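Local structure of Esterase/lipase (Uncultured bacterium, 3K6K) at residues Ala80-Gly88 against Cys134-Ala145; Ala148-Ala158 against Pro176-Phe187. The protein probably hydrolyses carboxylic ester bonds, as a bacterial esterase/lipase of the hormone-sensitive lipase type built on the alpha/beta hydrolase fold. All coordinates share one frame; numbering follows the deposited sequence.

Interaction 1: residues Ala80-Gly88 against Cys134-Ala145; sequences AAHILYFHG and CVAAYRALLKTA
Leu-84 and Leu-141 both hold CG anti to the backbone N (chi1 175° and 173°), which sends their methyl branches past each other in opposite directions between strand 82-86 and helix 134-145. Leu-141 CD2 lies 3.3 Å from Leu-84 CB, closer than ordinary van der Waals contact, while its other methyl, CD1, reaches His-82 CB at 3.8 Å. Phe-86 and Cys-134 instead keep their first side-chain group beside the backbone N, and this brings the sulfur over one face of the ring: Cys-134 SG sits 3.4 Å from the Phe-86 ring centroid, 18° off the normal, displaced toward the CD1-CE1 rim. The second methyl of Leu-84, CD2, lies against the helix backbone, 3.7 Å from Tyr-138 CA. Small residues at two inward positions leave room beside the leucines: Ala-137 takes little space next to Leu-84, and Ala-145 CB touches His-82 CD2 at 3.4 Å. The strand and helix axes run almost antiparallel, as expected of a helix covering a sheet in an alpha/beta hydrolase. No hydrogen bond crosses the contact, and the polar ends look elsewhere: His-82 ND1 bonds to Trp-115 NE1, and Tyr-138 OH to Pro-176 O. Cohesion between helix and strand therefore rests on dispersion and one sulfur-aromatic contact, well suited to a buried interface.

Interaction 2: residues Ala148-Ala158 against Pro176-Phe187; sequences ADRIIIAGDSA and PMPAGLVMLSPF
Strands 151-156 and 180-184 are parallel neighbours in a beta-alpha-beta unit of the alpha/beta hydrolase sheet, and the first leads into a GxSxG nucleophile elbow on which Ser-157 is probably the catalytic serine. Backbone hydrogen bonds join them: Ile-153 N gives to Gly-180 O and Ile-153 O takes Val-182 N (2.7 Å), then Gly-155 O takes Leu-184 N. At the elbow Ser-157 N donates to Leu-184 O, and Ser-157, with phi at +47°, has the strained backbone expected of a nucleophile there.

Apolar contacts flank both faces. On one, Ile-153 CG1 meets Pro-178 CG at 3.6 Å, and Leu-181 runs beside Ile-153, its CD2 3.9 Å from Ile-153 CB. On the other, Ile-152 CG1 lies anti to the carbonyl carbon (chi1 -61°), which leaves CG2 to meet Val-182 CG2, and the bend at chi2 brings CD1 to 3.5 Å from Gly-180 N, where glycine suits because a CB would crowd that methyl. With an alanine in place of Ile-152, Val-182 CG2 would probably lose its methyl neighbour and a gap would open above Gly-180.

Buried polar side chains find partners elsewhere: Ser-185 OG bonds to Glu-251 OE2, and Asp-156 OD1 nears Tyr-85 OH at a modelled length too short to trust. Beyond the elbow, Phe-187 N reaches Ser-157 O at 2.8 Å, approaching from above the carbonyl plane, 53° out of it.

Overall arrangement
Interactions 1 and 2 lie with their centres about 10 Å apart in one alpha/beta hydrolase domain and come in series along the chain: strand 82-86 and helix 129-145 first, then strand 151-156, helix 158-172 and strand 180-184. They share the central sheet, where strand 82-86 is the neighbour of strand 151-156. Interaction 1 sets a helix on the sheet, whereas interaction 2 joins two strands within it. They are linked directly by a probable hydrogen bond between His-82 N and Arg-150 O. Leu-141 of the helix also touches Ile-151, and Phe-86 touches Ile-153, so interaction 1 borders the strand that carries the probable nucleophile, Ser-157.

Interaction 1: residues Ala80-Gly88 against Cys134-Ala145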
ATOM      1  N   ALA A  80       3.018 -23.410  16.094  1.00 32.61           N
ATOM      2  CA  ALA A  80       4.462 -23.272  16.327  1.00 31.77           C
ATOM      3  C   ALA A  80       5.060 -21.988  15.751  1.00 30.75           C
ATOM      4  O   ALA A  80       6.262 -21.808  15.795  1.00 32.21           O
ATOM      5  CB  ALA A  80       5.208 -24.475  15.803  1.00 32.48           C
ATOM      6  N   ALA A  81       4.223 -21.098  15.240  1.00 28.73           N
ATOM      7  CA  ALA A  81       4.655 -19.754  14.823  1.00 27.33           C
ATOM      8  C   ALA A  81       5.098 -18.865  16.009  1.00 26.07           C
ATOM      9  O   ALA A  81       4.552 -18.948  17.109  1.00 26.46           O
ATOM     10  CB  ALA A  81       3.537 -19.090  14.041  1.00 26.90           C
ATOM     11  N   HIS A  82       6.093 -18.029  15.795  1.00 24.65           N
ATOM     12  CA  HIS A  82       6.493 -17.056  16.782  1.00 24.25           C
ATOM     13  C   HIS A  82       6.420 -15.685  16.164  1.00 24.55           C
ATOM     14  O   HIS A  82       6.818 -15.539  14.970  1.00 25.09           O
ATOM     15  CB  HIS A  82       7.924 -17.333  17.214  1.00 25.04           C
ATOM     16  CG  HIS A  82       8.088 -18.673  17.867  1.00 28.10           C
ATOM     17  ND1 HIS A  82       8.037 -18.841  19.236  1.00 26.17           N
ATOM     18  CD2 HIS A  82       8.207 -19.914  17.333  1.00 27.39           C
ATOM     19  CE1 HIS A  82       8.158 -20.126  19.517  1.00 28.59           C
ATOM     20  NE2 HIS A  82       8.267 -20.796  18.383  1.00 30.19           N
ATOM     21  N   ILE A  83       5.921 -14.702  16.953  1.00 21.99           N
ATOM     22  CA  ILE A  83       5.922 -13.303  16.607  1.00 19.88           C
ATOM     23  C   ILE A  83       6.881 -12.590  17.573  1.00 19.90           C
ATOM     24  O   ILE A  83       6.726 -12.652  18.796  1.00 19.95           O
ATOM     25  CB  ILE A  83       4.474 -12.600  16.684  1.00 20.16           C
ATOM     26  CG1 ILE A  83       3.414 -13.369  15.872  1.00 17.55           C
ATOM     27  CG2 ILE A  83       4.570 -11.139  16.223  1.00 17.24           C
ATOM     28  CD1 ILE A  83       1.972 -12.870  16.024  1.00 13.77           C
ATOM     29  N   LEU A  84       7.864 -11.898  17.037  1.00 16.89           N
ATOM     30  CA  LEU A  84       8.729 -11.180  17.888  1.00 16.28           C
ATOM     31  C   LEU A  84       8.271  -9.722  17.780  1.00 15.89           C
ATOM     32  O   LEU A  84       8.412  -9.145  16.714  1.00 14.49           O
ATOM     33  CB  LEU A  84      10.164 -11.321  17.380  1.00 15.66           C
ATOM     34  CG  LEU A  84      11.229 -10.503  18.121  1.00 14.86           C
ATOM     35  CD1 LEU A  84      11.057 -10.743  19.660  1.00 10.15           C
ATOM     36  CD2 LEU A  84      12.659 -10.848  17.653  1.00 10.89           C
ATOM     37  N   TYR A  85       7.734  -9.161  18.878  1.00 15.93           N
ATOM     38  CA  TYR A  85       7.082  -7.840  18.878  1.00 16.86           C
ATOM     39  C   TYR A  85       7.904  -6.686  19.528  1.00 17.61           C
ATOM     40  O   TYR A  85       8.388  -6.824  20.654  1.00 18.62           O
ATOM     41  CB  TYR A  85       5.659  -7.902  19.492  1.00 17.29           C
ATOM     42  CG  TYR A  85       4.850  -6.663  19.165  1.00 18.72           C
ATOM     43  CD1 TYR A  85       4.971  -5.503  19.936  1.00 19.75           C
ATOM     44  CD2 TYR A  85       3.975  -6.643  18.052  1.00 20.49           C
ATOM     45  CE1 TYR A  85       4.258  -4.338  19.582  1.00 23.67           C
ATOM     46  CE2 TYR A  85       3.266  -5.518  17.699  1.00 20.46           C
ATOM     47  CZ  TYR A  85       3.405  -4.356  18.466  1.00 23.60           C
ATOM     48  OH  TYR A  85       2.713  -3.215  18.112  1.00 22.06           O
ATOM     49  N   PHE A  86       7.984  -5.540  18.857  1.00 15.88           N
ATOM     50  CA  PHE A  86       8.587  -4.374  19.468  1.00 16.11           C
ATOM     51  C   PHE A  86       7.557  -3.240  19.661  1.00 16.15           C
ATOM     52  O   PHE A  86       6.950  -2.804  18.712  1.00 16.96           O
ATOM     53  CB  PHE A  86       9.788  -3.852  18.647  1.00 14.95           C
ATOM     54  CG  PHE A  86      10.709  -4.909  18.165  1.00 15.96           C
ATOM     55  CD1 PHE A  86      11.323  -5.786  19.056  1.00 18.72           C
ATOM     56  CD2 PHE A  86      10.995  -5.033  16.805  1.00 18.15           C
ATOM     57  CE1 PHE A  86      12.196  -6.764  18.598  1.00 19.60           C
ATOM     58  CE2 PHE A  86      11.877  -6.023  16.324  1.00 17.14           C
ATOM     59  CZ  PHE A  86      12.474  -6.885  17.214  1.00 19.30           C
ATOM     60  N   HIS A  87       7.381  -2.747  20.884  1.00 16.30           N
ATOM     61  CA  HIS A  87       6.356  -1.754  21.189  1.00 16.53           C
ATOM     62  C   HIS A  87       6.797  -0.356  20.733  1.00 16.23           C
ATOM     63  O   HIS A  87       7.945  -0.125  20.470  1.00 15.90           O
ATOM     64  CB  HIS A  87       6.070  -1.751  22.712  1.00 17.09           C
ATOM     65  CG  HIS A  87       7.190  -1.182  23.516  1.00 14.99           C
ATOM     66  ND1 HIS A  87       8.167  -1.963  24.102  1.00 18.19           N
ATOM     67  CD2 HIS A  87       7.550   0.100  23.739  1.00 12.54           C
ATOM     68  CE1 HIS A  87       9.029  -1.176  24.728  1.00 14.05           C
ATOM     69  NE2 HIS A  87       8.680   0.075  24.509  1.00 12.45           N
ATOM     70  N   GLY A  88       5.860   0.561  20.619  1.00 16.83           N
ATOM     71  CA  GLY A  88       6.192   1.902  20.241  1.00 17.02           C
ATOM     72  C   GLY A  88       6.190   2.773  21.464  1.00 18.84           C
ATOM     73  O   GLY A  88       6.028   2.261  22.619  1.00 16.65           O
ATOM     74  N   CYS A 134      17.070  -5.829  20.064  1.00 21.70           N
ATOM     75  CA  CYS A 134      16.164  -6.474  19.061  1.00 19.97           C
ATOM     76  C   CYS A 134      16.871  -7.604  18.312  1.00 20.15           C
ATOM     77  O   CYS A 134      16.367  -8.742  18.244  1.00 20.29           O
ATOM     78  CB  CYS A 134      15.557  -5.438  18.107  1.00 19.02           C
ATOM     79  SG  CYS A 134      14.375  -4.315  18.919  1.00 16.00           S
ATOM     80  N   VAL A 135      18.079  -7.314  17.838  1.00 20.23           N
ATOM     81  CA  VAL A 135      18.947  -8.320  17.168  1.00 20.74           C
ATOM     82  C   VAL A 135      19.295  -9.461  18.073  1.00 20.58           C
ATOM     83  O   VAL A 135      19.201 -10.654  17.707  1.00 22.34           O
ATOM     84  CB  VAL A 135      20.277  -7.702  16.695  1.00 20.76           C
ATOM     85  CG1 VAL A 135      21.063  -8.696  15.893  1.00 19.32           C
ATOM     86  CG2 VAL A 135      20.008  -6.467  15.884  1.00 22.24           C
ATOM     87  N   ALA A 136      19.699  -9.125  19.279  1.00 21.92           N
ATOM     88  CA  ALA A 136      20.061 -10.164  20.230  1.00 22.62           C
ATOM     89  C   ALA A 136      18.859 -11.053  20.462  1.00 23.10           C
ATOM     90  O   ALA A 136      18.994 -12.269  20.457  1.00 24.23           O
ATOM     91  CB  ALA A 136      20.562  -9.568  21.495  1.00 22.82           C
ATOM     92  N   ALA A 137      17.664 -10.454  20.583  1.00 23.43           N
ATOM     93  CA  ALA A 137      16.454 -11.250  20.845  1.00 22.53           C
ATOM     94  C   ALA A 137      16.134 -12.191  19.670  1.00 22.10           C
ATOM     95  O   ALA A 137      15.837 -13.381  19.849  1.00 22.35           O
ATOM     96  CB  ALA A 137      15.288 -10.320  21.137  1.00 22.15           C
ATOM     97  N   TYR A 138      16.231 -11.651  18.467  1.00 22.47           N
ATOM     98  CA  TYR A 138      16.002 -12.409  17.248  1.00 22.18           C
ATOM     99  C   TYR A 138      16.944 -13.605  17.164  1.00 22.68           C
ATOM    100  O   TYR A 138      16.507 -14.739  16.981  1.00 22.76           O
ATOM    101  CB  TYR A 138      16.176 -11.495  16.029  1.00 20.91           C
ATOM    102  CG  TYR A 138      15.950 -12.211  14.731  1.00 19.59           C
ATOM    103  CD1 TYR A 138      16.904 -12.160  13.718  1.00 18.48           C
ATOM    104  CD2 TYR A 138      14.791 -12.950  14.517  1.00 16.06           C
ATOM    105  CE1 TYR A 138      16.685 -12.769  12.517  1.00 17.96           C
ATOM    106  CE2 TYR A 138      14.574 -13.620  13.331  1.00 18.60           C
ATOM    107  CZ  TYR A 138      15.526 -13.530  12.334  1.00 18.32           C
ATOM    108  OH  TYR A 138      15.308 -14.155  11.144  1.00 14.12           O
ATOM    109  N   ARG A 139      18.232 -13.344  17.322  1.00 24.72           N
ATOM    110  CA  ARG A 139      19.256 -14.403  17.328  1.00 27.49           C
ATOM    111  C   ARG A 139      18.812 -15.510  18.294  1.00 27.76           C
ATOM    112  O   ARG A 139      18.706 -16.705  17.924  1.00 28.65           O
ATOM    113  CB  ARG A 139      20.603 -13.804  17.732  1.00 27.94           C
ATOM    114  CG  ARG A 139      21.852 -14.659  17.485  1.00 32.76           C
ATOM    115  CD  ARG A 139      23.124 -13.783  17.762  1.00 36.92           C
ATOM    116  NE  ARG A 139      24.182 -13.976  16.754  1.00 44.14           N
ATOM    117  CZ  ARG A 139      24.727 -13.021  15.970  1.00 46.86           C
ATOM    118  NH1 ARG A 139      24.350 -11.729  16.015  1.00 46.22           N
ATOM    119  NH2 ARG A 139      25.688 -13.374  15.119  1.00 47.90           N
ATOM    120  N   ALA A 140      18.441 -15.097  19.499  1.00 27.50           N
ATOM    121  CA  ALA A 140      18.000 -16.049  20.494  1.00 27.68           C
ATOM    122  C   ALA A 140      16.730 -16.728  20.095  1.00 28.01           C
ATOM    123  O   ALA A 140      16.514 -17.899  20.414  1.00 28.63           O
ATOM    124  CB  ALA A 140      17.846 -15.364  21.837  1.00 28.44           C
ATOM    125  N   LEU A 141      15.863 -16.009  19.400  1.00 27.72           N
ATOM    126  CA  LEU A 141      14.593 -16.600  18.997  1.00 27.00           C
ATOM    127  C   LEU A 141      14.768 -17.626  17.827  1.00 27.57           C
ATOM    128  O   LEU A 141      14.018 -18.608  17.706  1.00 26.44           O
ATOM    129  CB  LEU A 141      13.589 -15.441  18.708  1.00 26.25           C
ATOM    130  CG  LEU A 141      12.191 -15.602  18.113  1.00 24.59           C
ATOM    131  CD1 LEU A 141      11.231 -16.473  18.952  1.00 22.53           C
ATOM    132  CD2 LEU A 141      11.635 -14.179  17.905  1.00 15.49           C
ATOM    133  N   LEU A 142      15.756 -17.383  16.970  1.00 29.19           N
ATOM    134  CA  LEU A 142      16.098 -18.341  15.900  1.00 31.60           C
ATOM    135  C   LEU A 142      16.329 -19.762  16.446  1.00 32.89           C
ATOM    136  O   LEU A 142      15.743 -20.727  15.929  1.00 33.81           O
ATOM    137  CB  LEU A 142      17.298 -17.851  15.092  1.00 31.27           C
ATOM    138  CG  LEU A 142      16.992 -16.728  14.097  1.00 32.14           C
ATOM    139  CD1 LEU A 142      18.239 -16.037  13.613  1.00 30.50           C
ATOM    140  CD2 LEU A 142      16.247 -17.281  12.928  1.00 32.26           C
ATOM    141  N   LYS A 143      17.130 -19.877  17.515  1.00 35.04           N
ATOM    142  CA  LYS A 143      17.315 -21.173  18.288  1.00 36.50           C
ATOM    143  C   LYS A 143      16.043 -21.737  18.936  1.00 36.47           C
ATOM    144  O   LYS A 143      15.837 -22.945  18.839  1.00 37.50           O
ATOM    145  CB  LYS A 143      18.418 -21.108  19.368  1.00 37.03           C
ATOM    146  CG  LYS A 143      19.614 -20.180  19.039  1.00 40.25           C
ATOM    147  CD  LYS A 143      20.835 -20.480  19.903  1.00 43.96           C
ATOM    148  CE  LYS A 143      22.059 -19.666  19.429  1.00 45.09           C
ATOM    149  NZ  LYS A 143      23.330 -20.077  20.113  1.00 46.55           N
ATOM    150  N   THR A 144      15.221 -20.904  19.608  1.00 35.83           N
ATOM    151  CA  THR A 144      13.973 -21.378  20.242  1.00 34.94           C
ATOM    152  C   THR A 144      12.963 -21.842  19.193  1.00 35.60           C
ATOM    153  O   THR A 144      12.348 -22.899  19.355  1.00 34.47           O
ATOM    154  CB  THR A 144      13.282 -20.336  21.167  1.00 35.16           C
ATOM    155  OG1 THR A 144      14.136 -20.003  22.267  1.00 35.73           O
ATOM    156  CG2 THR A 144      11.953 -20.894  21.736  1.00 33.01           C
ATOM    157  N   ALA A 145      12.804 -21.054  18.117  1.00 36.03           N
ATOM    158  CA  ALA A 145      11.881 -21.397  17.039  1.00 36.37           C
ATOM    159  C   ALA A 145      12.415 -22.483  16.083  1.00 36.68           C
ATOM    160  O   ALA A 145      11.658 -23.125  15.321  1.00 36.66           O
ATOM    161  CB  ALA A 145      11.478 -20.155  16.285  1.00 36.38           C
TER

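Interaction 2: residues Ala148-Ala158 against Pro176-Phe187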
ATOM      1  N   ALA A 148      14.050 -19.665  10.857  1.00 31.68           N
ATOM      2  CA  ALA A 148      13.609 -18.277  10.614  1.00 30.71           C
ATOM      3  C   ALA A 148      12.227 -18.167   9.954  1.00 30.20           C
ATOM      4  O   ALA A 148      11.665 -17.064   9.954  1.00 29.88           O
ATOM      5  CB  ALA A 148      14.639 -17.460   9.835  1.00 29.52           C
ATOM      6  N   ASP A 149      11.683 -19.292   9.447  1.00 28.56           N
ATOM      7  CA  ASP A 149      10.517 -19.320   8.596  1.00 28.12           C
ATOM      8  C   ASP A 149       9.258 -19.477   9.419  1.00 28.69           C
ATOM      9  O   ASP A 149       8.141 -19.711   8.883  1.00 27.71           O
ATOM     10  CB  ASP A 149      10.566 -20.541   7.685  1.00 29.79           C
ATOM     11  CG  ASP A 149      11.731 -20.518   6.701  1.00 33.02           C
ATOM     12  OD1 ASP A 149      12.146 -21.615   6.248  1.00 38.83           O
ATOM     13  OD2 ASP A 149      12.232 -19.434   6.358  1.00 33.38           O
ATOM     14  N   ARG A 150       9.432 -19.447  10.731  1.00 27.69           N
ATOM     15  CA  ARG A 150       8.275 -19.460  11.564  1.00 27.54           C
ATOM     16  C   ARG A 150       8.221 -18.235  12.459  1.00 25.00           C
ATOM     17  O   ARG A 150       7.456 -18.180  13.389  1.00 24.80           O
ATOM     18  CB  ARG A 150       8.099 -20.828  12.266  1.00 29.60           C
ATOM     19  CG  ARG A 150       7.090 -21.752  11.479  1.00 33.46           C
ATOM     20  CD  ARG A 150       7.164 -23.249  11.828  1.00 42.30           C
ATOM     21  NE  ARG A 150       8.483 -23.582  12.387  1.00 47.29           N
ATOM     22  CZ  ARG A 150       8.979 -24.814  12.497  1.00 50.20           C
ATOM     23  NH1 ARG A 150       8.258 -25.870  12.069  1.00 50.91           N
ATOM     24  NH2 ARG A 150      10.203 -24.981  13.027  1.00 48.13           N
ATOM     25  N   ILE A 151       8.980 -17.222  12.082  1.00 22.02           N
ATOM     26  CA  ILE A 151       9.039 -15.994  12.821  1.00 19.99           C
ATOM     27  C   ILE A 151       8.558 -14.854  11.956  1.00 19.86           C
ATOM     28  O   ILE A 151       8.980 -14.741  10.790  1.00 19.69           O
ATOM     29  CB  ILE A 151      10.447 -15.712  13.300  1.00 19.55           C
ATOM     30  CG1 ILE A 151      10.922 -16.882  14.175  1.00 20.00           C
ATOM     31  CG2 ILE A 151      10.493 -14.438  14.114  1.00 17.11           C
ATOM     32  CD1 ILE A 151      12.396 -16.777  14.469  1.00 22.34           C
ATOM     33  N   ILE A 152       7.646 -14.048  12.526  1.00 18.54           N
ATOM     34  CA  ILE A 152       7.308 -12.716  12.035  1.00 18.12           C
ATOM     35  C   ILE A 152       7.834 -11.616  12.976  1.00 18.33           C
ATOM     36  O   ILE A 152       7.861 -11.773  14.201  1.00 18.41           O
ATOM     37  CB  ILE A 152       5.796 -12.561  11.935  1.00 17.73           C
ATOM     38  CG1 ILE A 152       5.194 -13.587  10.936  1.00 16.65           C
ATOM     39  CG2 ILE A 152       5.469 -11.128  11.573  1.00 18.47           C
ATOM     40  CD1 ILE A 152       5.428 -13.220   9.401  1.00 11.48           C
ATOM     41  N   ILE A 153       8.223 -10.483  12.421  1.00 17.30           N
ATOM     42  CA  ILE A 153       8.669  -9.389  13.260  1.00 16.32           C
ATOM     43  C   ILE A 153       7.654  -8.266  13.089  1.00 17.43           C
ATOM     44  O   ILE A 153       7.392  -7.853  11.950  1.00 16.56           O
ATOM     45  CB  ILE A 153      10.012  -8.863  12.860  1.00 14.88           C
ATOM     46  CG1 ILE A 153      10.927 -10.000  12.455  1.00 12.61           C
ATOM     47  CG2 ILE A 153      10.594  -8.026  13.944  1.00 13.60           C
ATOM     48  CD1 ILE A 153      11.506 -10.814  13.582  1.00 14.67           C
ATOM     49  N   ALA A 154       7.103  -7.804  14.233  1.00 16.60           N
ATOM     50  CA  ALA A 154       5.998  -6.855  14.286  1.00 15.21           C
ATOM     51  C   ALA A 154       6.290  -5.743  15.287  1.00 14.68           C
ATOM     52  O   ALA A 154       7.135  -5.876  16.144  1.00 15.31           O
ATOM     53  CB  ALA A 154       4.728  -7.565  14.649  1.00 15.11           C
ATOM     54  N   GLY A 155       5.585  -4.638  15.186  1.00 13.82           N
ATOM     55  CA  GLY A 155       5.936  -3.463  15.981  1.00 12.76           C
ATOM     56  C   GLY A 155       5.214  -2.207  15.498  1.00 12.45           C
ATOM     57  O   GLY A 155       4.844  -2.102  14.310  1.00 12.18           O
ATOM     58  N   ASP A 156       4.988  -1.276  16.418  1.00 10.72           N
ATOM     59  CA  ASP A 156       4.282  -0.040  16.100  1.00 12.37           C
ATOM     60  C   ASP A 156       5.180   1.228  16.317  1.00 13.11           C
ATOM     61  O   ASP A 156       6.156   1.220  17.092  1.00 13.49           O
ATOM     62  CB  ASP A 156       2.944   0.030  16.836  1.00 11.25           C
ATOM     63  CG  ASP A 156       3.105  -0.001  18.363  1.00 15.35           C
ATOM     64  OD1 ASP A 156       3.298  -1.112  18.970  1.00 13.16           O
ATOM     65  OD2 ASP A 156       3.061   1.086  18.949  1.00 12.89           O
ATOM     66  N   SER A 157       4.874   2.316  15.656  1.00 13.64           N
ATOM     67  CA  SER A 157       5.599   3.556  15.865  1.00 15.44           C
ATOM     68  C   SER A 157       7.135   3.244  15.837  1.00 16.45           C
ATOM     69  O   SER A 157       7.640   2.799  14.853  1.00 17.11           O
ATOM     70  CB  SER A 157       5.045   4.255  17.158  0.61 14.58           C
ATOM     71  OG  SER A 157       5.621   5.498  17.562  0.61 16.95           O
ATOM     72  N   ALA A 158       7.842   3.432  16.922  1.00 16.99           N
ATOM     73  CA  ALA A 158       9.257   3.032  17.015  1.00 16.98           C
ATOM     74  C   ALA A 158       9.370   1.538  16.984  1.00 17.29           C
ATOM     75  O   ALA A 158      10.354   0.996  16.506  1.00 18.80           O
ATOM     76  CB  ALA A 158       9.907   3.589  18.301  1.00 17.15           C
ATOM     77  N   PRO A 176      19.752 -15.371   9.150  1.00 24.92           N
ATOM     78  CA  PRO A 176      18.735 -15.514   8.101  1.00 25.08           C
ATOM     79  C   PRO A 176      17.613 -14.482   8.297  1.00 24.96           C
ATOM     80  O   PRO A 176      17.607 -13.791   9.324  1.00 25.18           O
ATOM     81  CB  PRO A 176      18.200 -16.940   8.282  1.00 24.76           C
ATOM     82  CG  PRO A 176      18.639 -17.377   9.645  1.00 25.54           C
ATOM     83  CD  PRO A 176      19.818 -16.525  10.059  1.00 24.76           C
ATOM     84  N   MET A 177      16.714 -14.362   7.310  1.00 23.73           N
ATOM     85  CA  MET A 177      15.585 -13.438   7.375  1.00 21.76           C
ATOM     86  C   MET A 177      14.321 -14.206   7.734  1.00 21.03           C
ATOM     87  O   MET A 177      14.164 -15.342   7.328  1.00 20.54           O
ATOM     88  CB  MET A 177      15.397 -12.671   6.068  1.00 21.47           C
ATOM     89  CG  MET A 177      16.454 -11.597   5.763  1.00 22.97           C
ATOM     90  SD  MET A 177      16.604 -10.295   7.012  1.00 27.36           S
ATOM     91  CE  MET A 177      17.337  -9.005   6.097  1.00 32.87           C
ATOM     92  N   PRO A 178      13.406 -13.553   8.478  1.00 19.98           N
ATOM     93  CA  PRO A 178      12.181 -14.110   8.966  1.00 18.54           C
ATOM     94  C   PRO A 178      11.156 -14.276   7.868  1.00 18.38           C
ATOM     95  O   PRO A 178      11.372 -13.836   6.767  1.00 16.21           O
ATOM     96  CB  PRO A 178      11.684 -13.076   9.963  1.00 18.34           C
ATOM     97  CG  PRO A 178      12.798 -12.154  10.217  1.00 19.12           C
ATOM     98  CD  PRO A 178      13.629 -12.176   8.979  1.00 20.38           C
ATOM     99  N   ALA A 179      10.050 -14.959   8.188  1.00 19.21           N
ATOM    100  CA  ALA A 179       8.968 -15.110   7.227  1.00 19.83           C
ATOM    101  C   ALA A 179       8.301 -13.791   6.790  1.00 19.36           C
ATOM    102  O   ALA A 179       7.738 -13.778   5.738  1.00 19.99           O
ATOM    103  CB  ALA A 179       7.946 -16.102   7.736  1.00 19.79           C
ATOM    104  N   GLY A 180       8.394 -12.707   7.569  1.00 19.32           N
ATOM    105  CA  GLY A 180       7.786 -11.385   7.207  1.00 18.23           C
ATOM    106  C   GLY A 180       7.959 -10.271   8.257  1.00 17.66           C
ATOM    107  O   GLY A 180       8.361 -10.504   9.384  1.00 17.72           O
ATOM    108  N   LEU A 181       7.700  -9.039   7.866  1.00 16.94           N
ATOM    109  CA  LEU A 181       7.744  -7.940   8.760  1.00 15.83           C
ATOM    110  C   LEU A 181       6.341  -7.310   8.796  1.00 16.41           C
ATOM    111  O   LEU A 181       5.826  -6.931   7.712  1.00 17.29           O
ATOM    112  CB  LEU A 181       8.772  -6.921   8.223  1.00 15.97           C
ATOM    113  CG  LEU A 181      10.227  -7.416   8.002  1.00 13.24           C
ATOM    114  CD1 LEU A 181      11.021  -6.470   7.169  1.00 11.06           C
ATOM    115  CD2 LEU A 181      10.959  -7.625   9.313  1.00  8.40           C
ATOM    116  N   VAL A 182       5.697  -7.202   9.980  1.00 15.66           N
ATOM    117  CA  VAL A 182       4.509  -6.327  10.137  1.00 14.34           C
ATOM    118  C   VAL A 182       4.779  -5.006  10.862  1.00 15.71           C
ATOM    119  O   VAL A 182       5.435  -4.974  11.911  1.00 16.54           O
ATOM    120  CB  VAL A 182       3.377  -7.030  10.811  1.00 14.48           C
ATOM    121  CG1 VAL A 182       2.114  -6.156  10.780  1.00 11.44           C
ATOM    122  CG2 VAL A 182       3.093  -8.365  10.097  1.00 13.72           C
ATOM    123  N   MET A 183       4.257  -3.900  10.338  1.00 16.08           N
ATOM    124  CA  MET A 183       4.483  -2.572  10.938  1.00 15.77           C
ATOM    125  C   MET A 183       3.203  -1.718  11.037  1.00 16.49           C
ATOM    126  O   MET A 183       2.513  -1.489  10.061  1.00 17.26           O
ATOM    127  CB  MET A 183       5.587  -1.785  10.189  1.00 14.58           C
ATOM    128  CG  MET A 183       6.953  -2.471  10.193  1.00 13.10           C
ATOM    129  SD  MET A 183       8.058  -1.645   9.030  1.00 17.06           S
ATOM    130  CE  MET A 183       7.790  -2.633   7.569  1.00 12.44           C
ATOM    131  N   LEU A 184       2.900  -1.237  12.233  1.00 17.09           N
ATOM    132  CA  LEU A 184       1.664  -0.514  12.498  1.00 16.88           C
ATOM    133  C   LEU A 184       2.116   0.946  12.664  1.00 16.91           C
ATOM    134  O   LEU A 184       2.842   1.241  13.628  1.00 17.67           O
ATOM    135  CB  LEU A 184       1.064  -1.101  13.798  1.00 16.61           C
ATOM    136  CG  LEU A 184       0.112  -2.298  13.782  1.00 18.37           C
ATOM    137  CD1 LEU A 184       0.155  -3.155  12.501  1.00 16.72           C
ATOM    138  CD2 LEU A 184       0.067  -3.177  15.061  1.00 15.35           C
ATOM    139  N   SER A 185       1.789   1.838  11.706  1.00 16.56           N
ATOM    140  CA  SER A 185       2.167   3.254  11.760  1.00 16.01           C
ATOM    141  C   SER A 185       3.664   3.442  12.054  1.00 17.31           C
ATOM    142  O   SER A 185       4.027   4.185  12.997  1.00 17.89           O
ATOM    143  CB  SER A 185       1.403   3.985  12.879  1.00 15.58           C
ATOM    144  OG  SER A 185      -0.023   4.031  12.658  1.00 15.86           O
ATOM    145  N   PRO A 186       4.548   2.818  11.239  1.00 16.75           N
ATOM    146  CA  PRO A 186       5.963   2.832  11.569  1.00 17.42           C
ATOM    147  C   PRO A 186       6.604   4.234  11.612  1.00 17.56           C
ATOM    148  O   PRO A 186       6.279   5.104  10.792  1.00 17.81           O
ATOM    149  CB  PRO A 186       6.591   1.947  10.473  1.00 17.08           C
ATOM    150  CG  PRO A 186       5.634   1.888   9.416  1.00 15.52           C
ATOM    151  CD  PRO A 186       4.284   2.168   9.945  1.00 16.12           C
ATOM    152  N   PHE A 187       7.472   4.457  12.594  1.00 17.77           N
ATOM    153  CA  PHE A 187       8.224   5.737  12.723  1.00 17.43           C
ATOM    154  C   PHE A 187       9.586   5.470  12.111  1.00 17.64           C
ATOM    155  O   PHE A 187      10.402   4.767  12.695  1.00 17.15           O
ATOM    156  CB  PHE A 187       8.347   6.110  14.204  1.00 17.63           C
ATOM    157  CG  PHE A 187       9.012   7.466  14.473  1.00 17.78           C
ATOM    158  CD1 PHE A 187       9.558   7.728  15.714  1.00 18.37           C
ATOM    159  CD2 PHE A 187       9.025   8.487  13.505  1.00 19.05           C
ATOM    160  CE1 PHE A 187      10.141   8.925  15.986  1.00 19.87           C
ATOM    161  CE2 PHE A 187       9.566   9.697  13.779  1.00 17.38           C
ATOM    162  CZ  PHE A 187      10.124   9.934  15.034  1.00 19.27           C
TER